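Tail fiber protein (Acinetobacter phage AM24, PDB 5W5P) serves as the phage's tailspike, a trimeric beta-helical protein that probably recognises, and may depolymerise, the capsular polysaccharide of Acinetobacter baumannii. Local coordinates at residues D44-K49 with D84-I89. Numbering follows the deposited sequence.
Sequences DLRNFK and DNDGTI
Arg-46, on helix 42-46, reaches across to the loop before strand 89-91 and engages two carboxylates, Asp-84 and Asp-86. Its chain is extended from CG to NE (chi3 -178°), carrying the guanidinium edge-first to the acids. Asp-84 is gripped side-on: Arg-46 NE donates to Asp-84 OD2 at 3.0 Å, within 2° of the guanidinium plane, while Arg-46 NH2 reaches Asp-84 OD1 at 3.2 Å. Both oxygens are met on the syn side, but from well out of the carboxylate plane, the two flat groups being turned 35° apart. Arg-46 NH2 also donates to Asp-86 OD1 at 2.9 Å, using that oxygen's anti lone pair.

Asp-84 has further duties. Asp-84 OD1 accepts Asp-86 N at 2.7 Å from the opposite face to Arg-46 NH2, closing an Asx turn, and OD2 takes Val-91 N. Asp-86 OD2 pairs with Arg-62. Beyond the bridge, Asn-85 OD1 gathers the backbone N of Gly-87, Thr-88 and Ile-89, while Asn-85 ND2 donates to Thr-88 OG1 at 2.7 Å, fixing the amide's orientation. The network thus ties the helix to a loop braced partly by its own Asp and Asn side chains, ahead of the beta-helix; the two arginines probably offset the aspartates' charge.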
loop_
_atom_site.group_PDB
_atom_site.type_symbol
_atom_site.label_atom_id
_atom_site.label_comp_id
_atom_site.label_asym_id
_atom_site.label_seq_id
_atom_site.Cartn_x
_atom_site.Cartn_y
_atom_site.Cartn_z
ATOM N N ASP A 44 34.026 -34.919 -29.311
ATOM C CA ASP A 44 33.519 -36.186 -29.824
ATOM C C ASP A 44 32.380 -35.976 -30.810
ATOM O O ASP A 44 32.259 -36.731 -31.780
ATOM C CB ASP A 44 33.057 -37.075 -28.672
ATOM C CG ASP A 44 34.194 -37.486 -27.766
ATOM O OD1 ASP A 44 35.354 -37.496 -28.231
ATOM O OD2 ASP A 44 33.926 -37.800 -26.586
ATOM N N LEU A 45 31.534 -34.969 -30.586
ATOM C CA LEU A 45 30.454 -34.704 -31.531
ATOM C C LEU A 45 30.996 -34.156 -32.844
ATOM O O LEU A 45 30.604 -34.618 -33.922
ATOM C CB LEU A 45 29.441 -33.739 -30.922
ATOM C CG LEU A 45 28.265 -33.362 -31.826
ATOM C CD1 LEU A 45 27.314 -34.537 -32.013
ATOM C CD2 LEU A 45 27.525 -32.163 -31.262
ATOM N N ARG A 46 31.907 -33.180 -32.776
ATOM C CA ARG A 46 32.473 -32.605 -33.995
ATOM C C ARG A 46 33.208 -33.648 -34.827
ATOM O O ARG A 46 33.321 -33.496 -36.048
ATOM C CB ARG A 46 33.416 -31.450 -33.649
ATOM C CG ARG A 46 32.709 -30.202 -33.134
ATOM C CD ARG A 46 33.653 -29.012 -33.079
ATOM N NE ARG A 46 32.996 -27.830 -32.541
ATOM C CZ ARG A 46 33.116 -27.417 -31.283
ATOM N NH1 ARG A 46 33.877 -28.090 -30.431
ATOM N NH2 ARG A 46 32.477 -26.331 -30.875
ATOM N N ASN A 47 33.715 -34.703 -34.193
ATOM C CA ASN A 47 34.375 -35.785 -34.913
ATOM C C ASN A 47 33.419 -36.901 -35.308
ATOM O O ASN A 47 33.831 -37.833 -36.007
ATOM C CB ASN A 47 35.513 -36.365 -34.066
ATOM C CG ASN A 47 36.720 -35.454 -34.017
ATOM O OD1 ASN A 47 37.716 -35.689 -34.698
ATOM N ND2 ASN A 47 36.630 -34.397 -33.222
ATOM N N PHE A 48 32.161 -36.828 -34.883
ATOM C CA PHE A 48 31.171 -37.852 -35.171
ATOM C C PHE A 48 30.399 -37.500 -36.436
ATOM O O PHE A 48 30.078 -36.332 -36.681
ATOM C CB PHE A 48 30.215 -37.996 -33.986
ATOM C CG PHE A 48 29.104 -38.980 -34.211
ATOM C CD1 PHE A 48 29.368 -40.339 -34.291
ATOM C CD2 PHE A 48 27.792 -38.549 -34.322
ATOM C CE1 PHE A 48 28.344 -41.249 -34.488
ATOM C CE2 PHE A 48 26.762 -39.454 -34.518
ATOM C CZ PHE A 48 27.038 -40.804 -34.599
ATOM N N LYS A 49 30.113 -38.516 -37.246
ATOM C CA LYS A 49 29.307 -38.346 -38.444
ATOM C C LYS A 49 27.948 -38.996 -38.240
ATOM O O LYS A 49 27.885 -40.146 -37.784
ATOM C CB LYS A 49 30.011 -38.956 -39.664
ATOM C CG LYS A 49 31.296 -38.233 -40.052
ATOM C CD LYS A 49 32.172 -39.071 -40.974
ATOM C CE LYS A 49 31.513 -39.279 -42.328
ATOM N NZ LYS A 49 32.337 -40.132 -43.232
ATOM N N ASP A 84 29.733 -22.295 -36.371
ATOM C CA ASP A 84 29.852 -22.855 -35.032
ATOM C C ASP A 84 29.871 -21.730 -34.000
ATOM O O ASP A 84 30.649 -20.779 -34.123
ATOM C CB ASP A 84 31.127 -23.698 -34.939
ATOM C CG ASP A 84 31.162 -24.589 -33.709
ATOM O OD1 ASP A 84 31.094 -24.058 -32.579
ATOM O OD2 ASP A 84 31.274 -25.822 -33.873
ATOM N N ASN A 85 29.008 -21.830 -32.985
ATOM C CA ASN A 85 28.984 -20.852 -31.903
ATOM C C ASN A 85 29.446 -21.428 -30.571
ATOM O O ASN A 85 29.401 -20.720 -29.561
ATOM C CB ASN A 85 27.583 -20.230 -31.758
ATOM C CG ASN A 85 26.527 -21.222 -31.287
ATOM O OD1 ASN A 85 26.818 -22.370 -30.964
ATOM N ND2 ASN A 85 25.282 -20.773 -31.265
ATOM N N ASP A 86 29.878 -22.691 -30.546
ATOM C CA ASP A 86 30.429 -23.328 -29.347
ATOM C C ASP A 86 29.404 -23.396 -28.213
ATOM O O ASP A 86 29.753 -23.308 -27.033
ATOM C CB ASP A 86 31.708 -22.622 -28.885
ATOM C CG ASP A 86 32.639 -23.545 -28.119
ATOM O OD1 ASP A 86 32.785 -24.714 -28.531
ATOM O OD2 ASP A 86 33.228 -23.104 -27.113
ATOM N N GLY A 87 28.131 -23.570 -28.565
ATOM C CA GLY A 87 27.109 -23.696 -27.545
ATOM C C GLY A 87 25.808 -24.323 -28.003
ATOM O O GLY A 87 25.306 -25.251 -27.363
ATOM N N THR A 88 25.231 -23.812 -29.092
ATOM C CA THR A 88 23.980 -24.338 -29.616
ATOM C C THR A 88 24.072 -24.787 -31.063
ATOM O O THR A 88 23.234 -25.584 -31.494
ATOM C CB THR A 88 22.855 -23.295 -29.499
ATOM O OG1 THR A 88 23.212 -22.113 -30.229
ATOM C CG2 THR A 88 22.611 -22.933 -28.034
ATOM N N ILE A 89 25.051 -24.303 -31.819
ATOM C CA ILE A 89 25.329 -24.774 -33.168
ATOM C C ILE A 89 26.776 -25.240 -33.178
ATOM O O ILE A 89 27.700 -24.420 -33.089
ATOM C CB ILE A 89 25.091 -23.689 -34.228
ATOM C CG1 ILE A 89 23.760 -22.976 -33.984
ATOM C CG2 ILE A 89 25.103 -24.295 -35.623
ATOM C CD1 ILE A 89 23.401 -21.985 -35.061
#